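Local coordinates for protein cytosolic IMP-GMP specific 5'-nucleotidase (Legionella pneumophila subsp. pneumophila, PDB 4OHF) that probably hydrolyses selected nucleoside monophosphates such as IMP and GMP at their 5'-phosphate, in a HAD-like, magnesium-binding active site, at residues N283-K286 and F287-L291; P273-P276 and G277-G281; L195-F198 and I199-K203; M431-L434 and S435-L438. All coordinates share one frame; numbering follows the deposited sequence.

Contact 1. Residues N283-K286 and F287-L291; sequences NAKK and FTEDL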
# COMPACT_ATOMS: atom_id res chain seq x y z
N ASN B 283 -13.12 -23.34 -3.74
CA ASN B 283 -11.89 -22.62 -4.03
C ASN B 283 -10.98 -23.53 -4.83
O ASN B 283 -10.97 -24.75 -4.62
CB ASN B 283 -11.21 -22.13 -2.73
CG ASN B 283 -10.69 -23.27 -1.86
OD1 ASN B 283 -9.73 -23.96 -2.20
ND2 ASN B 283 -11.33 -23.48 -0.72
N ALA B 284 -10.24 -22.95 -5.77
CA ALA B 284 -9.34 -23.71 -6.64
C ALA B 284 -8.36 -24.60 -5.91
O ALA B 284 -8.13 -25.74 -6.32
CB ALA B 284 -8.58 -22.76 -7.54
N LYS B 285 -7.78 -24.08 -4.84
CA LYS B 285 -6.81 -24.83 -4.05
C LYS B 285 -7.35 -26.22 -3.70
O LYS B 285 -6.75 -27.24 -4.06
CB LYS B 285 -6.49 -24.04 -2.78
CG LYS B 285 -5.58 -24.76 -1.79
CD LYS B 285 -4.14 -24.82 -2.25
CE LYS B 285 -3.18 -24.43 -1.11
NZ LYS B 285 -3.41 -25.20 0.15
N LYS B 286 -8.48 -26.26 -2.99
CA LYS B 286 -9.05 -27.54 -2.60
C LYS B 286 -9.45 -28.42 -3.77
O LYS B 286 -9.26 -29.63 -3.73
CB LYS B 286 -10.26 -27.32 -1.69
CG LYS B 286 -10.97 -28.60 -1.29
CD LYS B 286 -11.76 -28.41 -0.01
CE LYS B 286 -12.80 -29.51 0.17
NZ LYS B 286 -12.21 -30.87 0.30
N PHE B 287 -9.99 -27.80 -4.82
CA PHE B 287 -10.43 -28.53 -6.01
C PHE B 287 -9.28 -29.28 -6.65
O PHE B 287 -9.38 -30.46 -6.98
CB PHE B 287 -11.05 -27.55 -7.02
CG PHE B 287 -11.53 -28.20 -8.29
CD1 PHE B 287 -10.65 -28.42 -9.35
CD2 PHE B 287 -12.86 -28.59 -8.43
CE1 PHE B 287 -11.09 -29.01 -10.54
CE2 PHE B 287 -13.32 -29.19 -9.61
CZ PHE B 287 -12.43 -29.40 -10.67
N THR B 288 -8.17 -28.57 -6.82
CA THR B 288 -6.99 -29.13 -7.43
C THR B 288 -6.38 -30.24 -6.57
O THR B 288 -5.90 -31.26 -7.09
CB THR B 288 -5.94 -28.02 -7.67
OG1 THR B 288 -6.53 -27.00 -8.50
CG2 THR B 288 -4.70 -28.59 -8.36
N GLU B 289 -6.40 -30.05 -5.25
CA GLU B 289 -5.85 -31.06 -4.35
C GLU B 289 -6.69 -32.32 -4.38
O GLU B 289 -6.18 -33.41 -4.63
CB GLU B 289 -5.77 -30.50 -2.92
CG GLU B 289 -4.39 -29.99 -2.52
CD GLU B 289 -4.44 -28.91 -1.45
OE1 GLU B 289 -5.26 -29.04 -0.52
OE2 GLU B 289 -3.65 -27.94 -1.55
N ASP B 290 -8.00 -32.17 -4.17
CA ASP B 290 -8.91 -33.30 -4.16
C ASP B 290 -8.96 -34.09 -5.46
O ASP B 290 -9.39 -35.24 -5.47
CB ASP B 290 -10.32 -32.85 -3.77
CG ASP B 290 -10.36 -32.20 -2.40
OD1 ASP B 290 -9.47 -32.49 -1.57
OD2 ASP B 290 -11.29 -31.42 -2.15
N LEU B 291 -8.53 -33.49 -6.57
CA LEU B 291 -8.52 -34.22 -7.83
C LEU B 291 -7.14 -34.82 -8.05
O LEU B 291 -6.89 -35.49 -9.05
CB LEU B 291 -8.88 -33.29 -9.00
CG LEU B 291 -10.36 -33.30 -9.38
CD1 LEU B 291 -10.98 -31.94 -9.12
CD2 LEU B 291 -10.50 -33.68 -10.83

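Contact 2. Residues P273-P276 and G277-G281; sequences PIVP and GVYQG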
# COMPACT_ATOMS: atom_id res chain seq x y z
N PRO B 273 -12.70 -35.01 0.64
CA PRO B 273 -12.56 -34.60 -0.76
C PRO B 273 -13.89 -34.53 -1.52
O PRO B 273 -14.81 -35.29 -1.25
CB PRO B 273 -11.63 -35.67 -1.33
CG PRO B 273 -12.07 -36.89 -0.58
CD PRO B 273 -12.17 -36.37 0.84
N ILE B 274 -13.97 -33.60 -2.46
CA ILE B 274 -15.18 -33.46 -3.26
C ILE B 274 -15.15 -34.52 -4.35
O ILE B 274 -14.10 -34.83 -4.92
CB ILE B 274 -15.29 -32.06 -3.92
CG1 ILE B 274 -14.07 -31.81 -4.80
CG2 ILE B 274 -15.41 -30.98 -2.85
CD1 ILE B 274 -14.11 -30.47 -5.51
N VAL B 275 -16.31 -35.10 -4.64
CA VAL B 275 -16.39 -36.14 -5.65
C VAL B 275 -17.33 -35.67 -6.74
O VAL B 275 -18.24 -34.88 -6.49
CB VAL B 275 -16.93 -37.47 -5.04
CG1 VAL B 275 -15.88 -38.07 -4.11
CG2 VAL B 275 -18.22 -37.21 -4.27
N PRO B 276 -17.12 -36.16 -7.97
CA PRO B 276 -17.97 -35.76 -9.10
C PRO B 276 -19.39 -35.47 -8.65
O PRO B 276 -20.00 -36.24 -7.91
CB PRO B 276 -17.87 -36.96 -10.03
CG PRO B 276 -16.45 -37.41 -9.82
CD PRO B 276 -16.28 -37.32 -8.32
N GLY B 277 -19.91 -34.33 -9.09
CA GLY B 277 -21.26 -33.93 -8.72
C GLY B 277 -21.44 -32.43 -8.80
O GLY B 277 -20.62 -31.72 -9.39
N VAL B 278 -22.52 -31.94 -8.20
CA VAL B 278 -22.81 -30.52 -8.20
C VAL B 278 -22.39 -29.90 -6.88
O VAL B 278 -22.52 -30.54 -5.84
CB VAL B 278 -24.31 -30.28 -8.42
CG1 VAL B 278 -24.58 -28.80 -8.56
CG2 VAL B 278 -24.77 -31.04 -9.66
N TYR B 279 -21.89 -28.66 -6.92
CA TYR B 279 -21.46 -27.96 -5.72
C TYR B 279 -21.76 -26.46 -5.81
O TYR B 279 -22.20 -25.95 -6.86
CB TYR B 279 -19.95 -28.13 -5.49
CG TYR B 279 -19.50 -29.52 -5.12
CD1 TYR B 279 -19.28 -30.50 -6.10
CD2 TYR B 279 -19.31 -29.88 -3.78
CE1 TYR B 279 -18.88 -31.79 -5.76
CE2 TYR B 279 -18.92 -31.17 -3.43
CZ TYR B 279 -18.70 -32.13 -4.42
OH TYR B 279 -18.29 -33.40 -4.08
N GLN B 280 -21.52 -25.76 -4.71
CA GLN B 280 -21.71 -24.31 -4.63
C GLN B 280 -20.47 -23.74 -3.95
O GLN B 280 -19.92 -24.37 -3.04
CB GLN B 280 -22.97 -23.97 -3.83
CG GLN B 280 -23.21 -22.48 -3.69
CD GLN B 280 -24.58 -22.15 -3.16
OE1 GLN B 280 -25.58 -22.40 -3.82
NE2 GLN B 280 -24.64 -21.58 -1.96
N GLY B 281 -20.03 -22.56 -4.38
CA GLY B 281 -18.84 -21.93 -3.80
C GLY B 281 -17.54 -22.66 -4.10
O GLY B 281 -17.26 -23.02 -5.26

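Contact 3. Residues L195-F198 and I199-K203; sequences LKHF and IRYGK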
# COMPACT_ATOMS: atom_id res chain seq x y z
N LEU B 195 -17.64 -30.82 -27.05
CA LEU B 195 -17.44 -31.38 -25.74
C LEU B 195 -17.29 -32.89 -25.88
O LEU B 195 -16.35 -33.49 -25.35
CB LEU B 195 -18.62 -31.04 -24.84
CG LEU B 195 -18.67 -29.56 -24.47
CD1 LEU B 195 -19.96 -29.24 -23.73
CD2 LEU B 195 -17.47 -29.21 -23.63
N LYS B 196 -18.22 -33.51 -26.61
CA LYS B 196 -18.16 -34.95 -26.80
C LYS B 196 -16.80 -35.30 -27.37
O LYS B 196 -16.13 -36.22 -26.90
CB LYS B 196 -19.26 -35.41 -27.74
CG LYS B 196 -20.61 -35.55 -27.08
CD LYS B 196 -21.53 -36.33 -27.99
CE LYS B 196 -22.93 -36.49 -27.44
NZ LYS B 196 -23.77 -37.36 -28.32
N HIS B 197 -16.38 -34.56 -28.38
CA HIS B 197 -15.09 -34.81 -28.98
C HIS B 197 -14.04 -34.91 -27.86
O HIS B 197 -13.42 -35.96 -27.67
CB HIS B 197 -14.71 -33.67 -29.91
CG HIS B 197 -13.51 -33.95 -30.76
ND1 HIS B 197 -12.68 -32.96 -31.23
CD2 HIS B 197 -13.02 -35.12 -31.25
CE1 HIS B 197 -11.72 -33.50 -31.96
NE2 HIS B 197 -11.90 -34.81 -31.98
N PHE B 198 -13.85 -33.82 -27.13
CA PHE B 198 -12.87 -33.78 -26.04
C PHE B 198 -13.01 -34.90 -25.01
O PHE B 198 -12.02 -35.49 -24.60
CB PHE B 198 -12.90 -32.43 -25.33
CG PHE B 198 -12.02 -31.38 -25.95
CD1 PHE B 198 -11.11 -30.68 -25.17
CD2 PHE B 198 -12.09 -31.11 -27.31
CE1 PHE B 198 -10.28 -29.71 -25.74
CE2 PHE B 198 -11.26 -30.14 -27.88
CZ PHE B 198 -10.35 -29.45 -27.09
N ILE B 199 -14.23 -35.17 -24.58
CA ILE B 199 -14.44 -36.21 -23.58
C ILE B 199 -14.00 -37.55 -24.14
O ILE B 199 -13.36 -38.36 -23.46
CB ILE B 199 -15.92 -36.30 -23.18
CG1 ILE B 199 -16.38 -34.96 -22.63
CG2 ILE B 199 -16.10 -37.39 -22.14
CD1 ILE B 199 -17.87 -34.83 -22.48
N ARG B 200 -14.32 -37.76 -25.41
CA ARG B 200 -13.98 -38.98 -26.11
C ARG B 200 -12.49 -39.29 -25.96
O ARG B 200 -12.11 -40.45 -25.86
CB ARG B 200 -14.36 -38.82 -27.58
CG ARG B 200 -14.47 -40.08 -28.39
CD ARG B 200 -15.01 -39.74 -29.77
NE ARG B 200 -16.34 -39.13 -29.68
CZ ARG B 200 -16.76 -38.08 -30.39
NH1 ARG B 200 -17.99 -37.62 -30.22
NH2 ARG B 200 -15.94 -37.49 -31.27
N TYR B 201 -11.66 -38.25 -25.93
CA TYR B 201 -10.22 -38.42 -25.79
C TYR B 201 -9.73 -38.42 -24.34
O TYR B 201 -8.55 -38.18 -24.08
CB TYR B 201 -9.47 -37.32 -26.54
CG TYR B 201 -9.36 -37.52 -28.04
CD1 TYR B 201 -8.13 -37.83 -28.62
CD2 TYR B 201 -10.47 -37.37 -28.88
CE1 TYR B 201 -8.00 -37.97 -30.01
CE2 TYR B 201 -10.35 -37.50 -30.27
CZ TYR B 201 -9.12 -37.80 -30.83
OH TYR B 201 -9.00 -37.92 -32.20
N GLY B 202 -10.63 -38.68 -23.40
CA GLY B 202 -10.23 -38.74 -22.00
C GLY B 202 -10.16 -37.42 -21.25
O GLY B 202 -9.65 -37.36 -20.13
N LYS B 203 -10.67 -36.37 -21.85
CA LYS B 203 -10.67 -35.05 -21.22
C LYS B 203 -11.82 -34.95 -20.23
O LYS B 203 -12.92 -35.44 -20.49
CB LYS B 203 -10.83 -33.98 -22.29
CG LYS B 203 -9.74 -32.96 -22.34
CD LYS B 203 -8.42 -33.57 -22.76
CE LYS B 203 -7.40 -32.48 -23.03
NZ LYS B 203 -6.06 -33.09 -23.24

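Contact 4. Residues M431-L434 and S435-L438; sequences MEKL and SDLL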
# COMPACT_ATOMS: atom_id res chain seq x y z
N MET B 431 -10.02 -17.11 -28.44
CA MET B 431 -10.75 -17.35 -29.67
C MET B 431 -12.07 -16.60 -29.58
O MET B 431 -12.45 -16.15 -28.50
CB MET B 431 -11.01 -18.86 -29.82
CG MET B 431 -11.67 -19.57 -28.59
SD MET B 431 -10.56 -20.14 -27.22
CE MET B 431 -9.14 -20.36 -28.07
N GLU B 432 -12.76 -16.43 -30.69
CA GLU B 432 -14.02 -15.72 -30.63
C GLU B 432 -15.06 -16.51 -29.84
O GLU B 432 -15.90 -15.91 -29.16
CB GLU B 432 -14.55 -15.45 -32.03
CG GLU B 432 -16.01 -15.06 -32.05
CD GLU B 432 -16.58 -15.07 -33.45
OE1 GLU B 432 -16.13 -15.91 -34.26
OE2 GLU B 432 -17.50 -14.27 -33.73
N LYS B 433 -15.03 -17.83 -29.92
CA LYS B 433 -15.98 -18.66 -29.18
C LYS B 433 -15.45 -20.06 -28.89
O LYS B 433 -14.60 -20.58 -29.60
CB LYS B 433 -17.33 -18.75 -29.93
CG LYS B 433 -17.24 -19.36 -31.32
CD LYS B 433 -18.61 -19.46 -31.95
CE LYS B 433 -18.52 -20.04 -33.35
NZ LYS B 433 -17.53 -19.24 -34.11
N LEU B 434 -15.96 -20.66 -27.82
CA LEU B 434 -15.54 -21.98 -27.37
C LEU B 434 -15.47 -23.09 -28.42
O LEU B 434 -14.53 -23.91 -28.40
CB LEU B 434 -16.45 -22.41 -26.23
CG LEU B 434 -16.15 -23.71 -25.52
CD1 LEU B 434 -14.74 -23.67 -24.86
CD2 LEU B 434 -17.22 -23.90 -24.47
N SER B 435 -16.44 -23.16 -29.33
CA SER B 435 -16.42 -24.22 -30.33
C SER B 435 -15.20 -24.05 -31.23
O SER B 435 -14.77 -24.99 -31.90
CB SER B 435 -17.72 -24.21 -31.16
OG SER B 435 -17.83 -23.05 -31.95
N ASP B 436 -14.62 -22.84 -31.25
CA ASP B 436 -13.42 -22.62 -32.05
C ASP B 436 -12.37 -23.55 -31.45
O ASP B 436 -11.71 -24.32 -32.14
CB ASP B 436 -12.97 -21.15 -31.98
CG ASP B 436 -13.89 -20.21 -32.77
OD1 ASP B 436 -13.78 -18.97 -32.57
OD2 ASP B 436 -14.71 -20.71 -33.58
N LEU B 437 -12.21 -23.49 -30.14
CA LEU B 437 -11.25 -24.35 -29.48
C LEU B 437 -11.65 -25.82 -29.58
O LEU B 437 -10.85 -26.66 -29.98
CB LEU B 437 -11.09 -23.96 -28.01
CG LEU B 437 -10.22 -24.91 -27.18
CD1 LEU B 437 -8.82 -24.96 -27.76
CD2 LEU B 437 -10.20 -24.45 -25.74
N LEU B 438 -12.90 -26.14 -29.23
CA LEU B 438 -13.33 -27.54 -29.23
C LEU B 438 -13.30 -28.22 -30.58
O LEU B 438 -13.48 -29.43 -30.68
CB LEU B 438 -14.73 -27.66 -28.61
CG LEU B 438 -14.88 -27.12 -27.19
CD1 LEU B 438 -16.33 -27.23 -26.76
CD2 LEU B 438 -13.98 -27.90 -26.25
O HOH W 1 -11.82 -17.07 -33.33

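Contact 1. Residues N283-K286 and F287-L291
With chi1 at 177°, Lys286 sends CG forward, beside its own carbonyl carbon, while Asp290 at -59° carries its carboxylate to the side of its backbone N; one helical turn apart, the two side chains then meet. The lysine is almost straight as far as CE and bends at its last torsion, placing Lys286 NZ 2.7 Å from Asp290 OD2 in a salt bridge. NZ comes in on the syn side of that oxygen, 19° out of the carboxylate plane. The same ammonium also donates to Gly272 O. Lys285 and Glu289 repeat the i to i+4 spacing on the exposed flank, but their bridge is weak, 3.2 Å from Lys285 NZ to Glu289 OE2. The helix begins at Asn283, an N-cap: Asn283 OD1 accepts from Lys286 N at 2.7 Å, nearly linear at the hydrogen, and ND2 is held by Leu255 O. Helix 284-290 belongs to the beta-alpha-beta connection from strand 277-281 to the parallel strand 298-302 of the large mixed sheet. Ala284 O takes two donors, Thr288 N at 2.9 Å and Thr288 OG1 at 3.0 Å. The hydroxyl lies above the carbonyl plane and also binds Trp318 NE1, which probably holds the threonine in its rotation. Phe287 reaches the sheet, its ring meeting Phe240 edge-to-face and packing on Ile298; Leu291 CD1 sits over one ring face toward the rim.

Contact 2. Residues P273-P276 and G277-G281
Ile274 and Tyr279 form the dense, buried part of this contact. The isoleucine crosses the phenol end of the ring at a slant, with Ile274 CB 3.4 Å from Tyr279 CZ and Ile274 CG2 3.6 Å from Tyr279 CE2. A chi1 of -68° swings the tyrosine ring back along the chain toward the preceding loop, where Tyr279 OH accepts a hydrogen bond from Val275 N at 2.7 Å, bent at the hydrogen (140°). Val275 O lies at the edge of the ring, close to its plane, 3.2 Å from Tyr279 CE1.

The other side is looser. Val275 and Pro276 are exposed, and the valine side chain adds only CG2 to Tyr279 OH at 3.8 Å. Gly277 is extended, in a conformation where a CB would run into the carbonyl O of Pro276. Strand 277-281 lies between the parallel strand 240-243 and the antiparallel strand 257-260 of the mixed sheet. At the far end of that strand Gln280 OE1 accepts from Asn269 ND2 of the second subunit.

The chemistry is that of a phenol reaching back from the strand to the loop before it: its oxygen takes up a backbone N-H, while its carbon skeleton rests on Ile274, so the aromatic group joins loop 273-276 to the strand by both polar and apolar contacts.

Contact 3. Residues L195-F198 and I199-K203
Phe198 O is gripped at the helix end by Lys203 N at 3.2 Å, and Tyr201 N adds a weak bond to the same oxygen. Together with Gly202 N to Ile199 O at 2.7 Å, the Lys203 bond defines a Schellman motif that ends helix 189-200, Gly202 being the C-prime residue with positive phi. Lys203 CG then comes to 3.9 Å from Phe198 CD1, obliquely to the ring, while its NZ leads away to Met14 O and Pro442 O.

On the outer side, the Arg200 chain leaves with chi1 -162° and bends at chi3, folding the guanidinium back so that one face lies over His197 CA. Its NH1 is 3.6 Å from Lys196 CB, whereas Lys196 NZ is drawn off to Glu232 and Asp229. The rings of His197 and Tyr201 stand almost perpendicular, planes 87° apart and centroids 5.3 Å, in an oblique pairing; His197 O lies at the edge of the tyrosine ring.

Leu195 and Phe198 face inward, against strand 19-22 and Leu438 of helix 434-438; Ile199 rests on strand 204-208, and His197 packs on Cys362 of the third subunit.

Contact 4. Residues M431-L434 and S435-L438
The carboxylate of Asp436 is the flat group here, and Lys433 reaches it twice. Lys433 N comes from above the plane, 60° out of it, and bonds Asp436 OD1 at 3.1 Å; Lys433 NZ meets Asp436 OD2 on its syn side at 3.2 Å, 27° out of the plane. With Glu432, whose link to the lysine is long, the two build a salt-bridge network at the start of the short, weakly bonded helix 434-438, just after strand 429-431 of the mixed sheet. A water joins it, accepting from Glu432 N and donating to Asp436 OD1. Glu432 OE1 and Asp436 OD1 are 4.2 Å apart, and the lysine probably offsets their like charge. Asp436 OD2 is also bonded to His4 ND1, so the network ties the N-terminal segment to this turn.

The backbone closes the turn by Asp436 N to Lys433 O at 2.8 Å, followed by a regular helical bond from Leu438 N to Leu434 O. Away from the charged groups the packing is apolar. Met431 CB touches Asp436 CB at 3.7 Å, and a chi1 of 52°, with CG between N and the carbonyl carbon, starts the chain on the course that brings SD to Leu437 CB. Leu434 lies about 8 Å, side chain to side chain, from the magnesium ligand Asp23. On the helix flank Leu434 CG rests 3.7 Å from Leu438 CD1.

In the fold
From the N terminus the order is contact 3 (195-203), contact 2 (273-281), contact 1 (283-291) and contact 4 (431-438). Each joins adjoining segments, so none closes a long loop: contacts 1, 3 and 4 lie along or at an end of a helix, and contact 2 runs from a loop to the next strand. They follow in series, and none nests or crosses. Contacts 2 and 1 are consecutive, strand 277-281 leading into helix 284-290, and they touch: Asp290 packs on Pro273, and Phe287 on Ile274. Contacts 3 and 4 meet where helix 189-200 packs on helix 434-438. The two pairs remain separate: contacts 1 and 3 have nearest atoms about 10 Å apart. All four lie around the large mixed sheet.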